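Local coordinates for kelch domain-containing protein (Colletotrichum graminicola M1.001, PDB 5C86), which probably oxidises alcohols at a copper centre, as a fungal alcohol oxidase of the AA5 galactose oxidase and glyoxal oxidase family, at residues I63-Q68 against S106-L111; H178-S183 against G224-Y229; I236-G241 against H255-G260. All blocks are in the same frame, centred on the assembly; numbering follows the deposited sequence. Where two conformers were deposited one is given.

Contact 1. Residues I63-Q68 against S106-L111; sequences IVQNTQ and SPWTPL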
loop_
_atom_site.group_PDB
_atom_site.type_symbol
_atom_site.label_atom_id
_atom_site.label_comp_id
_atom_site.label_asym_id
_atom_site.label_seq_id
_atom_site.Cartn_x
_atom_site.Cartn_y
_atom_site.Cartn_z
ATOM N N ILE A 63 18.883 -6.025 -12.281
ATOM C CA ILE A 63 20.142 -5.545 -11.781
ATOM C C ILE A 63 20.262 -5.686 -10.293
ATOM O O ILE A 63 19.253 -5.649 -9.564
ATOM C CB ILE A 63 20.436 -4.062 -12.187
ATOM C CG1 ILE A 63 19.555 -3.079 -11.419
ATOM C CG2 ILE A 63 20.259 -3.910 -13.721
ATOM C CD1 ILE A 63 19.648 -1.616 -11.867
ATOM N N VAL A 64 21.498 -5.750 -9.804
ATOM C CA VAL A 64 21.796 -5.673 -8.439
ATOM C C VAL A 64 21.807 -4.243 -7.968
ATOM O O VAL A 64 22.821 -3.534 -7.903
ATOM C CB VAL A 64 23.083 -6.455 -8.011
ATOM C CG1 VAL A 64 23.308 -6.277 -6.514
ATOM C CG2 VAL A 64 22.947 -7.897 -8.365
ATOM N N GLN A 65 20.613 -3.748 -7.624
ATOM C CA GLN A 65 20.489 -2.318 -7.444
ATOM C C GLN A 65 20.810 -1.972 -6.034
ATOM O O GLN A 65 21.097 -0.829 -5.735
ATOM C CB GLN A 65 19.047 -1.837 -7.785
ATOM C CG GLN A 65 19.012 -0.343 -8.018
ATOM C CD GLN A 65 17.608 0.194 -8.128
ATOM O OE1 GLN A 65 16.626 -0.590 -8.139
ATOM N NE2 GLN A 65 17.488 1.521 -8.262
ATOM N N ASN A 66 20.759 -2.978 -5.115
ATOM C CA ASN A 66 21.146 -2.779 -3.773
ATOM C C ASN A 66 22.254 -3.804 -3.457
ATOM O O ASN A 66 22.015 -4.991 -3.526
ATOM C CB ASN A 66 19.960 -2.997 -2.788
ATOM C CG ASN A 66 20.297 -2.529 -1.417
ATOM O OD1 ASN A 66 21.472 -2.571 -0.990
ATOM N ND2 ASN A 66 19.339 -2.000 -0.687
ATOM N N THR A 67 23.457 -3.275 -3.192
ATOM C CA THR A 67 24.648 -4.145 -3.018
ATOM C C THR A 67 24.941 -4.515 -1.601
ATOM O O THR A 67 25.908 -5.288 -1.389
ATOM C CB THR A 67 25.936 -3.387 -3.572
ATOM O OG1 THR A 67 26.310 -2.277 -2.710
ATOM C CG2 THR A 67 25.725 -3.058 -5.000
ATOM N N GLN A 68 24.222 -3.981 -0.620
ATOM C CA GLN A 68 24.441 -4.173 0.807
ATOM C C GLN A 68 23.308 -4.858 1.633
ATOM O O GLN A 68 23.530 -5.251 2.762
ATOM C CB GLN A 68 24.706 -2.843 1.483
ATOM C CG GLN A 68 26.018 -2.180 0.991
ATOM C CD GLN A 68 26.421 -0.897 1.737
ATOM O OE1 GLN A 68 26.492 -0.827 2.981
ATOM N NE2 GLN A 68 26.671 0.152 0.961
ATOM N N SER A 106 19.510 4.110 -10.069
ATOM C CA SER A 106 20.654 4.407 -9.273
ATOM C C SER A 106 20.753 3.478 -8.024
ATOM O O SER A 106 19.776 2.791 -7.673
ATOM C CB SER A 106 20.647 5.893 -8.929
ATOM O OG SER A 106 19.714 6.305 -7.907
ATOM N N PRO A 107 21.899 3.485 -7.312
ATOM C CA PRO A 107 22.056 2.533 -6.202
ATOM C C PRO A 107 21.184 2.886 -5.002
ATOM O O PRO A 107 21.050 4.055 -4.641
ATOM C CB PRO A 107 23.549 2.639 -5.846
ATOM C CG PRO A 107 24.209 3.119 -7.157
ATOM C CD PRO A 107 23.213 4.080 -7.725
ATOM N N TRP A 108 20.653 1.858 -4.351
ATOM C CA TRP A 108 20.066 2.063 -3.037
ATOM C C TRP A 108 21.198 2.425 -2.128
ATOM O O TRP A 108 22.310 1.823 -2.222
ATOM C CB TRP A 108 19.411 0.778 -2.541
ATOM C CG TRP A 108 18.135 0.420 -3.313
ATOM C CD1 TRP A 108 17.994 -0.051 -4.552
ATOM C CD2 TRP A 108 16.784 0.587 -2.785
ATOM N NE1 TRP A 108 16.633 -0.211 -4.866
ATOM C CE2 TRP A 108 15.913 0.175 -3.772
ATOM C CE3 TRP A 108 16.296 1.032 -1.582
ATOM C CZ2 TRP A 108 14.516 0.213 -3.601
ATOM C CZ3 TRP A 108 14.976 1.042 -1.398
ATOM C CH2 TRP A 108 14.103 0.648 -2.398
ATOM N N THR A 109 21.002 3.313 -1.223
ATOM C CA THR A 109 22.076 3.659 -0.282
ATOM C C THR A 109 21.708 3.387 1.167
ATOM O O THR A 109 20.539 3.332 1.535
ATOM C CB THR A 109 22.449 5.126 -0.516
ATOM O OG1 THR A 109 21.362 5.998 -0.109
ATOM C CG2 THR A 109 22.852 5.346 -1.963
ATOM N N PRO A 110 22.677 3.290 2.088
ATOM C CA PRO A 110 22.362 2.956 3.428
ATOM C C PRO A 110 21.949 4.088 4.269
ATOM O O PRO A 110 22.409 5.210 4.125
ATOM C CB PRO A 110 23.719 2.377 3.988
ATOM C CG PRO A 110 24.704 3.083 3.174
ATOM C CD PRO A 110 24.123 3.142 1.804
ATOM N N LEU A 111 21.044 3.808 5.165
ATOM C CA LEU A 111 20.709 4.605 6.290
ATOM C C LEU A 111 21.104 3.899 7.548
ATOM O O LEU A 111 21.636 2.800 7.471
ATOM C CB LEU A 111 19.213 5.009 6.255
ATOM C CG LEU A 111 18.748 5.878 5.060
ATOM C CD1 LEU A 111 17.246 6.177 5.160
ATOM C CD2 LEU A 111 19.464 7.206 5.021
HETATM O O HOH W 1 23.650 -0.310 -3.418
HETATM O O HOH W 2 22.844 -0.118 0.189
#
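Gln-65 and Trp-108 make the tight half of this contact. Trp-108 N donates to Gln-65 O at 3.1 Å. The extended Gln-65 side chain, its CG anti to the backbone N (chi1 -162°), delivers NE2 to Ser-106 O at 2.7 Å, in the carbonyl plane; NE2 also bonds Glu-104 O. Its amide stands steeply to the ring (74°), with OE1 at the indole edge; the bond from Trp-108 NE1 to Gln-65 OE1 is weak (3.3 Å), and OE1 is also hydrogen-bonded to Thr-49 OG1, its stronger partner, so both ends of the amide are fixed. The Asn-66 amide lies almost parallel to the indole plane, with ND2 3.3 Å from Trp-108 CB and hydrogen-bonded to Ser-96 OG, while its OD1 accepts from Gln-68 N in an Asx turn. Toward solvent the packing thins: Gln-68 NE2 stays 4.0 Å from Pro-110 CD, and two waters bridge Trp-108 O, one to Thr-67 N and the other to Asn-66 OD1. Two outer blade edges of the beta-propeller meet here. Gln-65 and Asn-66 form a classic bulge opposite Thr-47 of strand 47-52, while Trp-108 rests on Leu-98, Ile-84 and Val-86 of strands 95-98 and 84-87.

Contact 2. Residues H178-S183 against G224-Y229; sequences HAWLWS and GVSVMY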
loop_
_atom_site.group_PDB
_atom_site.type_symbol
_atom_site.label_atom_id
_atom_site.label_comp_id
_atom_site.label_asym_id
_atom_site.label_seq_id
_atom_site.Cartn_x
_atom_site.Cartn_y
_atom_site.Cartn_z
ATOM N N HIS A 178 3.163 -8.074 10.007
ATOM C CA HIS A 178 2.216 -7.509 9.046
ATOM C C HIS A 178 1.093 -6.728 9.743
ATOM O O HIS A 178 -0.067 -6.806 9.319
ATOM C CB HIS A 178 1.628 -8.562 8.117
ATOM C CG HIS A 178 2.633 -9.459 7.489
ATOM N ND1 HIS A 178 3.803 -9.045 6.920
ATOM C CD2 HIS A 178 2.604 -10.795 7.379
ATOM C CE1 HIS A 178 4.414 -10.084 6.392
ATOM N NE2 HIS A 178 3.745 -11.171 6.711
ATOM N N ALA A 179 1.419 -5.965 10.763
ATOM C CA ALA A 179 0.397 -5.126 11.385
ATOM C C ALA A 179 -0.273 -4.169 10.379
ATOM O O ALA A 179 0.395 -3.652 9.422
ATOM C CB ALA A 179 0.982 -4.329 12.520
ATOM N N TRP A 180 -1.569 -3.946 10.582
ATOM C CA TRP A 180 -2.356 -3.039 9.728
ATOM C C TRP A 180 -2.158 -1.593 10.294
ATOM O O TRP A 180 -3.021 -1.076 10.945
ATOM C CB TRP A 180 -3.802 -3.435 9.721
ATOM C CG TRP A 180 -4.150 -4.802 9.305
ATOM C CD1 TRP A 180 -3.319 -5.813 8.913
ATOM C CD2 TRP A 180 -5.434 -5.362 9.365
ATOM N NE1 TRP A 180 -4.019 -6.946 8.629
ATOM C CE2 TRP A 180 -5.350 -6.716 8.932
ATOM C CE3 TRP A 180 -6.692 -4.853 9.701
ATOM C CZ2 TRP A 180 -6.488 -7.533 8.813
ATOM C CZ3 TRP A 180 -7.794 -5.666 9.584
ATOM C CH2 TRP A 180 -7.711 -6.974 9.176
ATOM N N LEU A 181 -1.039 -0.985 10.025
ATOM C CA LEU A 181 -0.696 0.336 10.579
ATOM C C LEU A 181 -1.243 1.486 9.725
ATOM O O LEU A 181 -1.097 1.520 8.477
ATOM C CB LEU A 181 0.762 0.500 10.651
ATOM C CG LEU A 181 1.594 -0.522 11.465
ATOM C CD1 LEU A 181 3.051 -0.134 11.491
ATOM C CD2 LEU A 181 1.037 -0.642 12.864
ATOM N N TRP A 182 -1.953 2.375 10.400
ATOM C CA TRP A 182 -2.513 3.575 9.756
ATOM C C TRP A 182 -2.099 4.808 10.537
ATOM O O TRP A 182 -2.625 4.990 11.625
ATOM C CB TRP A 182 -4.040 3.448 9.584
ATOM C CG TRP A 182 -4.354 2.430 8.591
ATOM C CD1 TRP A 182 -4.766 1.153 8.794
ATOM C CD2 TRP A 182 -4.095 2.552 7.191
ATOM N NE1 TRP A 182 -4.810 0.472 7.598
ATOM C CE2 TRP A 182 -4.417 1.304 6.593
ATOM C CE3 TRP A 182 -3.597 3.567 6.410
ATOM C CZ2 TRP A 182 -4.203 1.067 5.256
ATOM C CZ3 TRP A 182 -3.402 3.357 5.097
ATOM C CH2 TRP A 182 -3.693 2.091 4.524
ATOM N N SER A 183 -1.265 5.630 9.936
ATOM C CA SER A 183 -0.890 6.882 10.576
ATOM C C SER A 183 -2.027 7.852 10.657
ATOM O O SER A 183 -2.907 7.937 9.753
ATOM C CB SER A 183 0.224 7.525 9.830
ATOM O OG SER A 183 1.372 6.712 9.864
ATOM N N GLY A 224 -5.067 -10.569 6.141
ATOM C CA GLY A 224 -6.193 -9.765 5.655
ATOM C C GLY A 224 -5.622 -8.482 5.116
ATOM O O GLY A 224 -4.418 -8.261 5.188
ATOM N N VAL A 225 -6.457 -7.670 4.503
ATOM C CA VAL A 225 -6.043 -6.418 3.876
ATOM C C VAL A 225 -6.816 -5.261 4.458
ATOM O O VAL A 225 -7.954 -5.416 4.962
ATOM C CB VAL A 225 -6.193 -6.472 2.371
ATOM C CG1 VAL A 225 -5.220 -7.446 1.760
ATOM C CG2 VAL A 225 -7.584 -6.812 1.926
ATOM N N SER A 226 -6.260 -4.089 4.365
ATOM C CA SER A 226 -6.910 -2.850 4.832
ATOM C C SER A 226 -6.461 -1.678 4.041
ATOM O O SER A 226 -5.308 -1.668 3.534
ATOM C CB SER A 226 -6.679 -2.603 6.316
ATOM O OG SER A 226 -5.352 -2.224 6.664
ATOM N N VAL A 227 -7.315 -0.663 3.891
ATOM C CA VAL A 227 -6.968 0.535 3.167
ATOM C C VAL A 227 -7.786 1.711 3.633
ATOM O O VAL A 227 -8.988 1.611 3.759
ATOM C CB VAL A 227 -7.016 0.414 1.635
ATOM C CG1 VAL A 227 -8.415 0.087 1.219
ATOM C CG2 VAL A 227 -6.519 1.667 0.969
ATOM N N MET A 228 -7.115 2.861 3.789
ATOM C CA MET A 228 -7.740 4.084 4.141
ATOM C C MET A 228 -8.249 4.731 2.865
ATOM O O MET A 228 -7.527 5.411 2.168
ATOM C CB MET A 228 -6.758 4.987 4.854
ATOM C CG MET A 228 -7.427 6.233 5.422
ATOM S SD MET A 228 -6.329 7.283 6.366
ATOM C CE MET A 228 -6.288 6.337 7.874
ATOM N N TYR A 229 -9.530 4.562 2.599
ATOM C CA TYR A 229 -10.134 5.003 1.368
ATOM C C TYR A 229 -10.707 6.423 1.457
ATOM O O TYR A 229 -11.036 7.014 0.428
ATOM C CB TYR A 229 -11.201 4.012 0.887
ATOM C CG TYR A 229 -12.424 3.951 1.750
ATOM C CD1 TYR A 229 -13.421 4.832 1.591
ATOM C CD2 TYR A 229 -12.513 3.021 2.751
ATOM C CE1 TYR A 229 -14.549 4.762 2.425
ATOM C CE2 TYR A 229 -13.589 2.926 3.609
ATOM C CZ TYR A 229 -14.579 3.836 3.421
ATOM O OH TYR A 229 -15.693 3.712 4.212
#
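Strands 181-183 and 225-228, which carry Trp-182 and Met-228, run nearly parallel (8° between their directions), but their axes are 8.5 Å apart, so side chains rather than backbone pairing fill the gap. Trp-182 has the largest share of the contact. Its NE1 donates to Ser-226 OG at 2.9 Å, the hydroxyl lying in the indole plane. Ser-226 holds OG between its backbone N and carbonyl carbon (chi1 71°), a conformation that turns it toward the tryptophan. Over one face of the six-membered ring sits Met-228, with CB 4.0 Å from the centroid in a CH-pi contact; the chain, bent at chi3, brings CE back to within 4.0 Å of Trp-182 CB. Each segment contributes the innermost strand of its blade, and the tryptophans wedge between two successive blades of the seven-bladed propeller. Trp-180 lies beside Ser-226, whose CB is 3.9 Å above one face of the indole, offset toward the rim, while Trp-180 CZ2 packs 3.9 Å from Gly-224 CA. His-178 packs its ring against that of Tyr-120, which binds copper in the metal-loaded enzyme (the site is empty here), and is hydrogen-bonded through NE2 to Tyr-245 OH.

Contact 3. Residues I236-G241 against H255-G260; sequences IFTYGG and HILTLG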
loop_
_atom_site.group_PDB
_atom_site.type_symbol
_atom_site.label_atom_id
_atom_site.label_comp_id
_atom_site.label_asym_id
_atom_site.label_seq_id
_atom_site.Cartn_x
_atom_site.Cartn_y
_atom_site.Cartn_z
ATOM N N ILE A 236 -11.471 3.451 7.092
ATOM C CA ILE A 236 -10.609 2.315 6.699
ATOM C C ILE A 236 -11.454 1.088 6.384
ATOM O O ILE A 236 -12.291 0.702 7.209
ATOM C CB ILE A 236 -9.584 2.026 7.756
ATOM C CG1 ILE A 236 -8.794 3.286 8.112
ATOM C CG2 ILE A 236 -8.682 0.860 7.352
ATOM C CD1 ILE A 236 -7.943 3.097 9.304
ATOM N N PHE A 237 -11.234 0.452 5.242
ATOM C CA PHE A 237 -11.914 -0.778 4.895
ATOM C C PHE A 237 -10.992 -1.913 5.259
ATOM O O PHE A 237 -9.750 -1.821 5.050
ATOM C CB PHE A 237 -12.101 -0.809 3.382
ATOM C CG PHE A 237 -12.454 -2.142 2.795
ATOM C CD1 PHE A 237 -13.745 -2.660 2.910
ATOM C CD2 PHE A 237 -11.543 -2.818 2.040
ATOM C CE1 PHE A 237 -14.100 -3.832 2.347
ATOM C CE2 PHE A 237 -11.903 -4.035 1.444
ATOM C CZ PHE A 237 -13.195 -4.516 1.538
ATOM N N THR A 238 -11.551 -2.988 5.803
ATOM C CA THR A 238 -10.771 -4.206 6.151
ATOM C C THR A 238 -11.394 -5.400 5.605
ATOM O O THR A 238 -12.634 -5.450 5.485
ATOM C CB THR A 238 -10.601 -4.400 7.659
ATOM O OG1 THR A 238 -11.868 -4.810 8.267
ATOM C CG2 THR A 238 -10.033 -3.130 8.329
ATOM N N TYR A 239 -10.619 -6.440 5.200
ATOM C CA TYR A 239 -11.193 -7.610 4.544
ATOM C C TYR A 239 -10.361 -8.844 4.836
ATOM O O TYR A 239 -9.162 -8.837 4.620
ATOM C CB TYR A 239 -11.257 -7.455 3.002
ATOM C CG TYR A 239 -12.057 -8.543 2.323
ATOM C CD1 TYR A 239 -13.431 -8.448 2.332
ATOM C CD2 TYR A 239 -11.485 -9.645 1.767
ATOM C CE1 TYR A 239 -14.229 -9.408 1.779
ATOM C CE2 TYR A 239 -12.262 -10.636 1.203
ATOM C CZ TYR A 239 -13.642 -10.464 1.184
ATOM O OH TYR A 239 -14.479 -11.424 0.598
ATOM N N GLY A 240 -11.042 -9.935 5.130
ATOM C CA GLY A 240 -10.441 -11.264 5.057
ATOM C C GLY A 240 -9.374 -11.575 6.071
ATOM O O GLY A 240 -9.314 -11.004 7.155
ATOM N N GLY A 241 -8.456 -12.459 5.650
ATOM C CA GLY A 241 -7.427 -12.939 6.561
ATOM C C GLY A 241 -7.807 -14.223 7.307
ATOM O O GLY A 241 -8.917 -14.742 7.222
ATOM N N HIS A 255 -15.326 -5.048 6.943
ATOM C CA HIS A 255 -15.632 -4.023 7.968
ATOM C C HIS A 255 -15.201 -2.660 7.477
ATOM O O HIS A 255 -14.275 -2.528 6.645
ATOM C CB HIS A 255 -14.964 -4.250 9.305
ATOM C CG HIS A 255 -15.399 -5.488 9.986
ATOM N ND1 HIS A 255 -14.905 -6.750 9.677
ATOM C CD2 HIS A 255 -16.350 -5.678 10.942
ATOM C CE1 HIS A 255 -15.515 -7.655 10.446
ATOM N NE2 HIS A 255 -16.395 -7.028 11.220
ATOM N N ILE A 256 -15.923 -1.616 7.911
ATOM C CA ILE A 256 -15.456 -0.248 7.809
ATOM C C ILE A 256 -15.210 0.295 9.199
ATOM O O ILE A 256 -16.112 0.242 10.029
ATOM C CB ILE A 256 -16.465 0.655 7.042
ATOM C CG1 ILE A 256 -16.539 0.328 5.551
ATOM C CG2 ILE A 256 -16.152 2.148 7.316
ATOM C CD1 ILE A 256 -17.745 0.954 4.843
ATOM N N LEU A 257 -14.017 0.812 9.425
ATOM C CA LEU A 257 -13.559 1.436 10.661
ATOM C C LEU A 257 -13.645 2.915 10.485
ATOM O O LEU A 257 -13.304 3.455 9.373
ATOM C CB LEU A 257 -12.109 1.078 10.984
ATOM C CG LEU A 257 -11.659 -0.359 10.854
ATOM C CD1 LEU A 257 -10.262 -0.564 11.408
ATOM C CD2 LEU A 257 -12.558 -1.442 11.253
ATOM N N THR A 258 -14.110 3.662 11.536
ATOM C CA THR A 258 -14.152 5.108 11.449
ATOM C C THR A 258 -13.376 5.652 12.614
ATOM O O THR A 258 -13.713 5.349 13.755
ATOM C CB THR A 258 -15.629 5.634 11.478
ATOM O OG1 THR A 258 -16.418 5.064 10.427
ATOM C CG2 THR A 258 -15.653 7.137 11.319
ATOM N N LEU A 259 -12.334 6.419 12.354
ATOM C CA LEU A 259 -11.401 6.941 13.317
ATOM C C LEU A 259 -11.928 8.262 13.752
ATOM O O LEU A 259 -12.315 9.065 12.917
ATOM C CB LEU A 259 -9.989 7.122 12.721
ATOM C CG LEU A 259 -9.146 5.808 12.676
ATOM C CD1 LEU A 259 -9.830 4.702 11.912
ATOM C CD2 LEU A 259 -7.830 6.123 12.039
ATOM N N GLY A 260 -11.910 8.477 15.073
ATOM C CA GLY A 260 -12.170 9.795 15.583
ATOM C C GLY A 260 -10.844 10.354 16.027
ATOM O O GLY A 260 -9.973 10.610 15.197
HETATM O O HOH W 3 -12.803 -7.442 7.885
#
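Thr-238 sets OG1 between its backbone N and carbonyl carbon (chi1 72°), while His-255 places CG beside its backbone N (chi1 -64°); together these bring OG1 to 3.3 Å from His-255 CB, at the edge of the imidazole. The two residues belong to adjacent antiparallel strands of one four-stranded propeller blade, 236-239 and 255-258. Two hydrogen-bonded pairs, Ile-236 with Leu-257 and Thr-238 with His-255, enclose the non-hydrogen-bonded pair of Phe-237 and Ile-256. Leu-257 N donates to Ile-236 O at 2.8 Å, and the same carbonyl oxygen receives a CA-H contact from Ile-256. On the face of Thr-238 and His-255, the Thr-238 and Leu-257 side chains cross at about a right angle, CG2 of Thr-238 lying 4.0 Å from CD1 of Leu-257, and Ile-236 CD1 reaches past the strand end to Leu-259 CD1 (3.6 Å). Trp-180 packs on Thr-238 on this side, and Ser-226 of the neighbouring strand 225-230 flanks it. The other face carries Phe-237, whose ring stacks on Phe-315 and packs against Ile-291 and Val-293 in the next blade. One water in the imidazole plane bridges the polar ends: it lies 2.8 Å from both Thr-238 OG1 and His-255 ND1.

From the N terminus, the chain leaves strand 63-66, builds the next blade through strands 75-78, 84-87 and 95-98, and returns to the starting edge at 106-111, where contact 1 closes a loop of 37 residues. Contact 2 opens later and spans 40 residues, so the rest of one blade (188-191, 197-202, 208-214) lies between its halves. Contact 3 joins consecutive strands 235-239 and 254-258, with 13 residues between its segments. All three are in series; none nests or crosses. Contacts 2 and 3 share the sheet of strands 225-230 and 235-239, where Val-225 O and Tyr-239 N lie 2.9 Å apart. Contact 1 is remote, its centre about 36 Å from that of contact 3, and ties blades at the rim.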